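Phage related exonuclease (Haemophilus somnus 129PT, PDB 3K93) probably degrades DNA as a metal-dependent, phage lambda-exonuclease-like nuclease, and assembles from three copies of the chain. Local coordinates at residues H16-E21 with S39-M44; F160-N165 with F174-L179; R90-I95 with Y144-D149; N4-K9 with K213-L218. All blocks are in the same frame, centred on the assembly; numbering follows the deposited sequence.

Contact 1 of 4, residues H16-E21 with S39-M44; sequences HKIIGE and SAVREM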
# COMPACT_ATOMS: atom_id res chain seq x y z
N HIS A 16 9.10 16.01 8.85
CA HIS A 16 8.48 14.78 9.35
C HIS A 16 9.17 13.53 8.76
O HIS A 16 9.28 12.54 9.44
CB HIS A 16 6.98 14.76 9.04
CG HIS A 16 6.66 14.54 7.60
ND1 HIS A 16 6.85 15.52 6.65
CD2 HIS A 16 6.21 13.46 6.94
CE1 HIS A 16 6.52 15.04 5.46
NE2 HIS A 16 6.13 13.80 5.62
N LYS A 17 9.69 13.62 7.54
CA LYS A 17 10.38 12.49 6.92
C LYS A 17 11.62 12.05 7.68
O LYS A 17 11.97 10.89 7.64
CB LYS A 17 10.75 12.79 5.47
CG LYS A 17 9.53 12.89 4.54
CD LYS A 17 9.92 13.47 3.17
CE LYS A 17 8.76 13.38 2.16
NZ LYS A 17 9.17 14.04 0.85
N ILE A 18 12.27 12.96 8.40
CA ILE A 18 13.56 12.64 9.04
C ILE A 18 13.51 12.75 10.56
O ILE A 18 14.48 12.44 11.24
CB ILE A 18 14.76 13.42 8.39
CG1 ILE A 18 14.63 14.93 8.53
CG2 ILE A 18 14.88 13.12 6.85
CD1 ILE A 18 14.81 15.43 9.91
N ILE A 19 12.33 13.11 11.09
CA ILE A 19 12.18 13.37 12.52
C ILE A 19 12.07 12.07 13.37
O ILE A 19 12.27 12.10 14.57
CB ILE A 19 10.90 14.24 12.80
CG1 ILE A 19 11.06 15.03 14.11
CG2 ILE A 19 9.59 13.36 12.84
CD1 ILE A 19 12.23 15.98 14.05
N GLY A 20 11.72 10.97 12.75
CA GLY A 20 11.48 9.74 13.46
C GLY A 20 12.71 9.27 14.22
O GLY A 20 13.87 9.53 13.83
N GLU A 21 12.45 8.57 15.30
CA GLU A 21 13.50 8.11 16.18
C GLU A 21 13.57 6.59 16.18
O GLU A 21 12.54 5.94 16.02
CB GLU A 21 13.27 8.69 17.59
CG GLU A 21 13.81 10.12 17.68
CD GLU A 21 13.38 10.91 18.92
OE1 GLU A 21 12.43 10.50 19.66
OE2 GLU A 21 14.02 11.97 19.13
N SER A 39 16.13 6.89 3.87
CA SER A 39 15.51 6.84 2.57
C SER A 39 15.15 8.27 2.09
O SER A 39 15.42 8.63 0.93
CB SER A 39 14.28 5.93 2.61
OG SER A 39 13.64 5.97 1.37
N ALA A 40 14.62 9.10 2.97
CA ALA A 40 14.33 10.49 2.61
C ALA A 40 15.60 11.29 2.28
O ALA A 40 15.63 12.08 1.34
CB ALA A 40 13.51 11.19 3.72
N VAL A 41 16.65 11.10 3.07
CA VAL A 41 17.91 11.81 2.84
C VAL A 41 18.54 11.39 1.48
O VAL A 41 19.14 12.20 0.78
CB VAL A 41 18.92 11.60 4.02
CG1 VAL A 41 20.31 12.24 3.68
CG2 VAL A 41 18.30 12.21 5.38
N ARG A 42 18.38 10.14 1.10
CA ARG A 42 18.85 9.70 -0.22
C ARG A 42 18.13 10.43 -1.35
O ARG A 42 18.72 10.72 -2.37
CB ARG A 42 18.62 8.22 -0.41
CG ARG A 42 19.59 7.35 0.34
CD ARG A 42 19.04 5.93 0.33
NE ARG A 42 19.69 5.17 1.34
CZ ARG A 42 19.18 4.14 1.96
NH1 ARG A 42 17.98 3.68 1.67
NH2 ARG A 42 19.92 3.53 2.88
N GLU A 43 16.83 10.67 -1.17
CA GLU A 43 16.08 11.39 -2.20
C GLU A 43 16.59 12.82 -2.31
O GLU A 43 16.67 13.39 -3.43
CB GLU A 43 14.59 11.40 -1.90
CG GLU A 43 13.93 10.06 -1.99
CD GLU A 43 12.41 10.09 -1.68
OE1 GLU A 43 11.94 11.01 -1.01
OE2 GLU A 43 11.70 9.16 -2.11
N MSE A 44 16.92 13.40 -1.17
CA MSE A 44 17.46 14.75 -1.14
C MSE A 44 18.83 14.75 -1.80
O MSE A 44 19.11 15.63 -2.59
CB MSE A 44 17.54 15.29 0.30
CG MSE A 44 16.16 15.47 0.98
SE MSE A 44 16.31 15.63 2.95
CE MSE A 44 14.45 15.39 3.42
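Ile18 and Ala40 meet through methyl groups where the short helix 15-19 lies against helix 35-50. The CG2 branch of Ile18 does the touching: it sits 3.9 Å from Ala40 CB and 3.8 Å from Val41 CG2, and the selenomethionine Met44 brings its CE methyl to 4.1 Å from that same Ile18 CG2. Ile18 and Val41 cross at about a right angle. Beside them Lys17 CB packs on Ala40 CB at 3.6 Å; the CA atoms of Lys17 and Ala40 are the nearest pair across the contact, 6.2 Å apart. From there the Lys17 chain runs out extended, and its NZ ends 4.5 Å from Glu43 OE1, too far for a salt bridge. Ile18 CG1 stands between the backbone N and the carbonyl carbon (chi1 62°), which turns CD1 away from helix 35-50 and leaves CG2 as the branch facing it. Farther out, Val41 also packs on Ala211, Tyr214 and Tyr215, and Met44 on Leu8 and Ser14, so helix 35-50 also packs on helix 198-221 and on the N-terminal loops. The joint is aliphatic packing, mostly methyl on methyl; with Lys17 and Glu43 at its border, any electrostatic contribution is probably modest.

Contact 2 of 4, residues F160-N165 with F174-L179; sequences FPTPLN and FKLIDL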
# COMPACT_ATOMS: atom_id res chain seq x y z
N PHE A 160 -12.50 23.96 0.07
CA PHE A 160 -13.19 24.71 -0.94
C PHE A 160 -13.55 23.73 -2.04
O PHE A 160 -12.92 22.67 -2.16
CB PHE A 160 -12.26 25.77 -1.55
CG PHE A 160 -11.79 26.83 -0.58
CD1 PHE A 160 -12.66 27.81 -0.13
CD2 PHE A 160 -10.48 26.87 -0.15
CE1 PHE A 160 -12.25 28.79 0.75
CE2 PHE A 160 -10.05 27.88 0.75
CZ PHE A 160 -10.95 28.83 1.19
N PRO A 161 -14.48 24.11 -2.91
CA PRO A 161 -14.70 23.31 -4.11
C PRO A 161 -13.46 23.20 -4.95
O PRO A 161 -12.67 24.15 -5.00
CB PRO A 161 -15.76 24.10 -4.89
CG PRO A 161 -16.26 25.10 -3.99
CD PRO A 161 -15.31 25.31 -2.88
N THR A 162 -13.27 22.06 -5.62
CA THR A 162 -12.11 21.85 -6.45
C THR A 162 -12.29 22.65 -7.74
O THR A 162 -13.32 22.55 -8.37
CB THR A 162 -11.91 20.34 -6.74
OG1 THR A 162 -11.65 19.67 -5.50
CG2 THR A 162 -10.73 20.08 -7.69
N PRO A 163 -11.30 23.48 -8.12
CA PRO A 163 -11.39 24.23 -9.39
C PRO A 163 -11.56 23.29 -10.57
O PRO A 163 -10.90 22.24 -10.61
CB PRO A 163 -10.03 24.93 -9.49
CG PRO A 163 -9.41 24.86 -8.15
CD PRO A 163 -10.09 23.80 -7.36
N LEU A 164 -12.42 23.64 -11.51
CA LEU A 164 -12.75 22.78 -12.65
C LEU A 164 -11.55 22.25 -13.40
O LEU A 164 -11.52 21.10 -13.78
CB LEU A 164 -13.65 23.51 -13.63
CG LEU A 164 -15.15 23.42 -13.32
CD1 LEU A 164 -15.95 24.47 -14.13
CD2 LEU A 164 -15.67 21.98 -13.60
N ASN A 165 -10.53 23.08 -13.57
CA ASN A 165 -9.38 22.68 -14.34
C ASN A 165 -8.59 21.52 -13.69
O ASN A 165 -7.71 20.96 -14.31
CB ASN A 165 -8.48 23.91 -14.62
CG ASN A 165 -7.57 24.24 -13.46
OD1 ASN A 165 -6.42 23.82 -13.44
ND2 ASN A 165 -8.08 24.97 -12.46
N PHE A 174 -19.75 16.36 -9.13
CA PHE A 174 -20.77 16.34 -8.08
C PHE A 174 -20.15 16.32 -6.70
O PHE A 174 -20.49 17.13 -5.84
CB PHE A 174 -21.70 15.14 -8.28
CG PHE A 174 -22.72 14.99 -7.24
CD1 PHE A 174 -23.77 15.88 -7.16
CD2 PHE A 174 -22.66 13.95 -6.34
CE1 PHE A 174 -24.74 15.75 -6.20
CE2 PHE A 174 -23.65 13.83 -5.34
CZ PHE A 174 -24.68 14.72 -5.29
N LYS A 175 -19.18 15.43 -6.51
CA LYS A 175 -18.52 15.29 -5.21
C LYS A 175 -17.54 16.42 -4.86
O LYS A 175 -17.54 16.91 -3.75
CB LYS A 175 -17.84 13.93 -5.09
CG LYS A 175 -18.85 12.78 -5.04
CD LYS A 175 -18.23 11.45 -5.38
CE LYS A 175 -17.58 10.84 -4.21
NZ LYS A 175 -16.99 9.54 -4.63
N LEU A 176 -16.72 16.83 -5.83
CA LEU A 176 -15.65 17.77 -5.60
C LEU A 176 -16.08 19.26 -5.61
O LEU A 176 -15.33 20.10 -5.09
CB LEU A 176 -14.54 17.56 -6.63
CG LEU A 176 -13.87 16.18 -6.61
CD1 LEU A 176 -12.85 16.09 -7.71
CD2 LEU A 176 -13.24 15.89 -5.25
N ILE A 177 -17.25 19.56 -6.18
CA ILE A 177 -17.84 20.90 -6.23
C ILE A 177 -19.26 20.99 -5.60
O ILE A 177 -19.45 21.67 -4.58
CB ILE A 177 -17.95 21.43 -7.68
CG1 ILE A 177 -16.57 21.41 -8.39
CG2 ILE A 177 -18.57 22.87 -7.68
CD1 ILE A 177 -16.66 21.95 -9.87
N ASP A 178 -20.24 20.33 -6.18
CA ASP A 178 -21.65 20.52 -5.75
C ASP A 178 -21.89 20.23 -4.27
O ASP A 178 -22.49 21.04 -3.55
CB ASP A 178 -22.60 19.65 -6.58
CG ASP A 178 -22.52 19.92 -8.08
OD1 ASP A 178 -21.76 20.82 -8.50
OD2 ASP A 178 -23.20 19.22 -8.83
N LEU A 179 -21.44 19.07 -3.82
CA LEU A 179 -21.60 18.70 -2.41
C LEU A 179 -20.87 19.65 -1.46
O LEU A 179 -21.31 19.81 -0.35
CB LEU A 179 -21.08 17.29 -2.16
CG LEU A 179 -21.86 16.13 -2.76
CD1 LEU A 179 -21.14 14.83 -2.31
CD2 LEU A 179 -23.37 16.18 -2.37
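Pro161, Thr162 and Leu164, in the loop after strand 152-158, lie against Leu176 and Ile177 of helix 173-181, the helix before edge strand 189-195 of the four-stranded sheet. This helix carries a wider pi-type turn at 174-178, in which Leu179 N bonds to Phe174 O. Within that turn the carbonyl of Leu176 faces the loop.

The polar link is a backbone hydrogen bond from Thr162 N to Leu176 O, 2.9 Å long and nearly straight at 170°, with the donor lying above the carbonyl plane. The same oxygen receives a CA-H...O contact from Pro161, its CA 3.4 Å from Leu176 O. Thr162 OG1 stands beside its own backbone N and is bonded to Lys63 NZ of helix 59-66, which also holds Phe160 O; one lysine thus ties two points of the loop to that helix.

Apolar contacts lie beside this bond. Pro161 CB rests 4.1 Å from Ile177 CG2, while Thr162 CB lies 3.8 Å from Leu176 CB. Trp116 touches both Thr162 and Leu176. Lys175 NZ, which takes no part in the contact with the loop, makes a salt bridge with Glu56 of the third subunit, so the helix also serves the subunit interface. Ile177 has CG1 anti to its carbonyl carbon (chi1 -56°), which places the extended branch along the loop: CG1 comes within 3.4 Å of Thr162 O, and CD1 ends 3.9 Å from Leu164 CD2.

Contact 3 of 4, residues R90-I95 with Y144-D149; sequences RENEFI and YMWLWD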
# COMPACT_ATOMS: atom_id res chain seq x y z
N ARG A 90 12.92 31.83 5.08
CA ARG A 90 13.99 31.98 6.03
C ARG A 90 14.74 30.69 6.14
O ARG A 90 14.24 29.63 5.70
CB ARG A 90 13.46 32.39 7.39
CG ARG A 90 12.90 33.80 7.43
CD ARG A 90 12.41 34.10 8.84
NE ARG A 90 11.90 35.45 8.97
CZ ARG A 90 11.68 36.06 10.13
NH1 ARG A 90 11.92 35.47 11.29
NH2 ARG A 90 11.20 37.27 10.13
N GLU A 91 15.93 30.78 6.71
CA GLU A 91 16.71 29.61 7.04
C GLU A 91 17.67 29.85 8.16
O GLU A 91 18.01 30.98 8.46
CB GLU A 91 17.48 29.11 5.84
CG GLU A 91 18.45 30.07 5.22
CD GLU A 91 19.02 29.45 3.96
OE1 GLU A 91 18.29 29.39 2.94
OE2 GLU A 91 20.17 28.97 3.99
N ASN A 92 18.09 28.76 8.80
CA ASN A 92 19.10 28.82 9.79
C ASN A 92 20.12 27.77 9.38
O ASN A 92 20.19 27.46 8.20
CB ASN A 92 18.51 28.68 11.21
CG ASN A 92 17.74 27.38 11.44
OD1 ASN A 92 18.01 26.34 10.83
ND2 ASN A 92 16.76 27.43 12.36
N GLU A 93 20.90 27.22 10.30
CA GLU A 93 21.91 26.26 9.90
C GLU A 93 21.34 24.87 9.62
O GLU A 93 22.04 24.04 9.11
CB GLU A 93 23.05 26.18 10.91
CG GLU A 93 23.76 27.49 11.15
CD GLU A 93 24.26 28.19 9.87
OE1 GLU A 93 24.66 27.51 8.89
OE2 GLU A 93 24.26 29.45 9.86
N PHE A 94 20.06 24.65 9.92
CA PHE A 94 19.47 23.30 9.84
C PHE A 94 18.34 23.16 8.84
O PHE A 94 18.26 22.16 8.10
CB PHE A 94 18.99 22.90 11.22
CG PHE A 94 20.09 22.86 12.24
CD1 PHE A 94 20.83 21.71 12.43
CD2 PHE A 94 20.38 23.98 12.99
CE1 PHE A 94 21.86 21.66 13.35
CE2 PHE A 94 21.41 23.96 13.93
CZ PHE A 94 22.17 22.79 14.11
N ILE A 95 17.49 24.18 8.79
CA ILE A 95 16.24 24.10 8.06
C ILE A 95 15.98 25.36 7.26
O ILE A 95 16.63 26.39 7.45
CB ILE A 95 15.04 23.83 9.02
CG1 ILE A 95 14.86 24.97 10.03
CG2 ILE A 95 15.25 22.50 9.79
CD1 ILE A 95 13.53 24.89 10.74
N TYR A 144 8.62 26.34 11.55
CA TYR A 144 8.32 27.75 11.29
C TYR A 144 8.39 28.62 12.55
O TYR A 144 8.81 29.78 12.49
CB TYR A 144 6.93 27.92 10.67
CG TYR A 144 6.71 27.31 9.28
CD1 TYR A 144 7.71 27.31 8.33
CD2 TYR A 144 5.47 26.80 8.92
CE1 TYR A 144 7.52 26.79 7.08
CE2 TYR A 144 5.27 26.26 7.64
CZ TYR A 144 6.31 26.27 6.72
OH TYR A 144 6.17 25.75 5.45
N MSE A 145 7.94 28.09 13.68
CA MSE A 145 7.97 28.87 14.91
C MSE A 145 9.43 29.17 15.30
O MSE A 145 9.74 30.23 15.86
CB MSE A 145 7.24 28.16 16.05
CG MSE A 145 5.75 28.23 15.93
SE MSE A 145 4.81 27.50 17.45
CE MSE A 145 4.74 25.59 16.99
N TRP A 146 10.32 28.23 15.00
CA TRP A 146 11.74 28.40 15.26
C TRP A 146 12.30 29.51 14.37
O TRP A 146 12.89 30.44 14.86
CB TRP A 146 12.47 27.10 14.97
CG TRP A 146 13.86 27.11 15.34
CD1 TRP A 146 14.51 28.00 16.17
CD2 TRP A 146 14.82 26.16 14.95
NE1 TRP A 146 15.81 27.66 16.29
CE2 TRP A 146 16.04 26.53 15.55
CE3 TRP A 146 14.79 25.03 14.13
CZ2 TRP A 146 17.20 25.80 15.38
CZ3 TRP A 146 15.92 24.31 13.96
CH2 TRP A 146 17.12 24.69 14.57
N LEU A 147 12.01 29.44 13.07
CA LEU A 147 12.52 30.41 12.12
C LEU A 147 11.94 31.79 12.29
O LEU A 147 12.61 32.75 11.95
CB LEU A 147 12.26 29.94 10.69
CG LEU A 147 13.10 28.78 10.17
CD1 LEU A 147 12.50 28.23 8.88
CD2 LEU A 147 14.55 29.23 9.91
N TRP A 148 10.72 31.89 12.82
CA TRP A 148 10.01 33.18 12.96
C TRP A 148 9.85 33.63 14.40
O TRP A 148 9.17 34.60 14.65
CB TRP A 148 8.62 33.11 12.26
CG TRP A 148 8.65 33.63 10.89
CD1 TRP A 148 8.46 34.92 10.52
CD2 TRP A 148 8.90 32.89 9.68
NE1 TRP A 148 8.56 35.03 9.16
CE2 TRP A 148 8.84 33.80 8.62
CE3 TRP A 148 9.16 31.54 9.40
CZ2 TRP A 148 9.04 33.43 7.29
CZ3 TRP A 148 9.35 31.17 8.08
CH2 TRP A 148 9.30 32.11 7.05
N ASP A 149 10.50 32.95 15.34
CA ASP A 149 10.47 33.33 16.77
C ASP A 149 9.05 33.50 17.30
O ASP A 149 8.74 34.52 17.90
CB ASP A 149 11.28 34.62 17.04
CG ASP A 149 12.79 34.41 16.95
OD1 ASP A 149 13.32 33.37 17.41
OD2 ASP A 149 13.47 35.31 16.43
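Arg90 sets CG anti to its carbonyl carbon (chi1 -70°) and stretches out straight to NE, laying the side chain across the face of Trp148. Its CD is over the six-membered ring, 3.7 Å from the centroid. The guanidinium lies flat on the five-membered ring as a cation-pi stack, with planes 13° apart. At its edge NH1 donates to Leu147 O over 2.9 Å, a bond on a lone pair of that carbonyl in the last turn of helix 137-148. Asp149 then closes the helix in a Schellman motif.

Asn92 begins the turn between the antiparallel strands 90-91 and 95-97. Its OD1 accepts from Phe94 N (2.8 Å) and Ile95 N (3.0 Å), reached from opposite faces of the amide, which makes an Asx turn and motif. With the oxygen so held, ND2 projects over the centre of the Trp146 ring, 3.4 Å from Trp146 CE2, the amide inclined at 56° to the indole. Ile95 CD1 packs on Trp146 CE3 at 3.6 Å, and Leu147 CD2 presses on Glu91 CA at 3.6 Å. Ile201, Ile204 and Lys205 of helix 198-221 also touch Trp146. The hairpin is thus bound to the helix end by two indoles, each with a nitrogen-bearing group over one face; the guanidinium, held by a pi face, a carbonyl and a long, weak ion pair with Glu88, is probably fixed in its rotation.

Contact 4 of 4, residues N4-K9 with K213-L218; sequences NLYHLK and KYYDQL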
# COMPACT_ATOMS: atom_id res chain seq x y z
N ASN A 4 32.15 19.96 -0.46
CA ASN A 4 31.88 21.21 0.33
C ASN A 4 31.00 22.26 -0.41
O ASN A 4 30.80 23.35 0.08
CB ASN A 4 33.19 21.92 0.75
CG ASN A 4 34.07 21.08 1.66
OD1 ASN A 4 33.81 19.91 1.89
ND2 ASN A 4 35.14 21.68 2.17
N LEU A 5 30.55 21.95 -1.62
CA LEU A 5 29.53 22.73 -2.27
C LEU A 5 28.17 22.04 -2.17
O LEU A 5 27.21 22.51 -2.77
CB LEU A 5 29.87 22.90 -3.74
CG LEU A 5 31.20 23.57 -4.07
CD1 LEU A 5 31.48 23.33 -5.54
CD2 LEU A 5 31.19 25.09 -3.66
N TYR A 6 28.09 20.91 -1.48
CA TYR A 6 26.81 20.27 -1.18
C TYR A 6 26.59 20.39 0.31
O TYR A 6 27.44 20.01 1.11
CB TYR A 6 26.78 18.82 -1.60
CG TYR A 6 26.84 18.61 -3.09
CD1 TYR A 6 25.70 18.62 -3.87
CD2 TYR A 6 28.05 18.38 -3.73
CE1 TYR A 6 25.77 18.42 -5.25
CE2 TYR A 6 28.12 18.16 -5.10
CZ TYR A 6 26.97 18.19 -5.84
OH TYR A 6 27.03 17.99 -7.19
N HIS A 7 25.43 20.91 0.69
CA HIS A 7 25.11 21.08 2.09
C HIS A 7 23.59 20.94 2.27
O HIS A 7 22.82 21.58 1.56
CB HIS A 7 25.60 22.44 2.60
CG HIS A 7 25.46 22.59 4.08
ND1 HIS A 7 26.29 21.93 4.97
CD2 HIS A 7 24.57 23.28 4.83
CE1 HIS A 7 25.92 22.22 6.21
NE2 HIS A 7 24.88 23.04 6.15
N LEU A 8 23.18 20.08 3.18
CA LEU A 8 21.79 19.85 3.40
C LEU A 8 21.21 20.84 4.42
O LEU A 8 21.71 20.97 5.53
CB LEU A 8 21.55 18.41 3.88
CG LEU A 8 20.12 18.01 4.19
CD1 LEU A 8 19.23 18.11 2.94
CD2 LEU A 8 20.05 16.58 4.75
N LYS A 9 20.14 21.51 3.99
CA LYS A 9 19.18 22.15 4.88
C LYS A 9 17.81 21.54 4.58
O LYS A 9 17.43 21.44 3.45
CB LYS A 9 19.18 23.66 4.70
CG LYS A 9 20.42 24.27 5.31
CD LYS A 9 20.45 25.77 5.18
CE LYS A 9 21.78 26.34 5.69
NZ LYS A 9 21.74 27.81 5.65
N LYS A 213 25.04 14.71 8.33
CA LYS A 213 26.20 13.85 8.32
C LYS A 213 26.00 12.69 7.36
O LYS A 213 26.90 12.38 6.60
CB LYS A 213 26.57 13.34 9.71
CG LYS A 213 27.09 14.45 10.62
CD LYS A 213 27.54 13.91 12.01
CE LYS A 213 27.83 15.08 13.03
NZ LYS A 213 29.21 15.57 12.90
N TYR A 214 24.83 12.05 7.39
CA TYR A 214 24.54 10.97 6.46
C TYR A 214 24.57 11.47 5.01
O TYR A 214 25.22 10.90 4.15
CB TYR A 214 23.18 10.32 6.80
CG TYR A 214 22.83 9.16 5.91
CD1 TYR A 214 23.61 8.02 5.88
CD2 TYR A 214 21.68 9.19 5.13
CE1 TYR A 214 23.29 6.95 5.03
CE2 TYR A 214 21.35 8.12 4.31
CZ TYR A 214 22.15 7.04 4.25
OH TYR A 214 21.78 6.03 3.43
N TYR A 215 23.89 12.58 4.75
CA TYR A 215 23.92 13.23 3.44
C TYR A 215 25.36 13.45 2.94
O TYR A 215 25.66 13.12 1.79
CB TYR A 215 23.15 14.57 3.53
CG TYR A 215 23.17 15.51 2.32
CD1 TYR A 215 24.21 16.40 2.13
CD2 TYR A 215 22.14 15.50 1.38
CE1 TYR A 215 24.23 17.27 1.01
CE2 TYR A 215 22.14 16.37 0.27
CZ TYR A 215 23.18 17.26 0.11
OH TYR A 215 23.21 18.12 -0.94
N ASP A 216 26.23 14.00 3.78
CA ASP A 216 27.62 14.26 3.37
C ASP A 216 28.35 12.97 2.93
O ASP A 216 29.17 12.98 1.98
CB ASP A 216 28.40 14.90 4.54
CG ASP A 216 27.96 16.37 4.82
OD1 ASP A 216 27.30 17.00 3.97
OD2 ASP A 216 28.29 16.88 5.91
N GLN A 217 28.07 11.89 3.64
CA GLN A 217 28.60 10.59 3.32
C GLN A 217 28.06 10.14 1.96
O GLN A 217 28.80 9.58 1.18
CB GLN A 217 28.21 9.61 4.47
CG GLN A 217 28.39 8.12 4.22
CD GLN A 217 27.79 7.27 5.39
OE1 GLN A 217 27.89 7.66 6.57
NE2 GLN A 217 27.15 6.13 5.04
N LEU A 218 26.79 10.41 1.67
CA LEU A 218 26.23 10.02 0.38
C LEU A 218 26.93 10.81 -0.73
O LEU A 218 27.33 10.22 -1.73
CB LEU A 218 24.71 10.21 0.32
CG LEU A 218 23.86 9.39 1.27
CD1 LEU A 218 22.38 9.72 1.05
CD2 LEU A 218 24.10 7.84 1.16
O HOH W 1 23.37 21.11 -1.73
O HOH W 2 25.22 18.73 4.85
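Tyr6 brings its CB to 3.7 Å from Tyr215 OH, and the hydroxyl lies near the plane of the Tyr6 ring, at its edge; the two tyrosines cross at about a right angle. The Tyr6 side chain also touches Ile219, farther along helix 198-221.

The CB of His7 is directed away from the helix, and its backbone does the work: His7 N donates to water 1 (3.2 Å), which in turn donates to Tyr215 OH over 3.1 Å. That hydroxyl is also bonded to Asp48 of helix 35-50, so the tyrosine joins the extended N-terminal loop, a water and a second helix. Here the chain's two ends meet: the stretch leading into strand 10-11, at the edge of the three-stranded sheet, is laid along the C-terminal helix 198-221.

Leu8 carries the apolar share. The backbone brings its CB over the centre of the Tyr215 ring as a CH-pi contact, 3.7 Å from the centroid and 14° off the normal; with CG anti to the backbone N (chi1 178°), the branch beyond reaches the helix, Leu8 CD2 lying 3.9 Å from Tyr215 CB. Leu8 N donates to water 2 (3.0 Å), which donates a hydrogen bond to Asp216 OD1 (2.8 Å); Leu8 O is taken by Gln212 NE2. Beyond it, Lys9 NZ makes a salt bridge with Glu91 OE2.

Overall arrangement
Contact 4 joins the two ends of the chain, and the other three come between them in the order 1, 3, 2. Contacts 1 and 4, their centres 13 Å apart, meet where helix 35-50 of contact 1 packs on helix 198-221 of contact 4: Arg42 packs on Leu218, and its NE probably bonds to Tyr214 OH. Contact 3 touches contact 4 through the Lys9-Glu91 salt bridge, tying the N-terminal run to the three-stranded sheet. Contact 2 stands apart, 34 to 43 Å from the others between centres and across the chain's centre from them, after strand 152-158 of the four-stranded sheet. Asp111 and Thr112 of the sodium site lie on strand 108-114 of that sheet, with Asp100 just before strand 101-103.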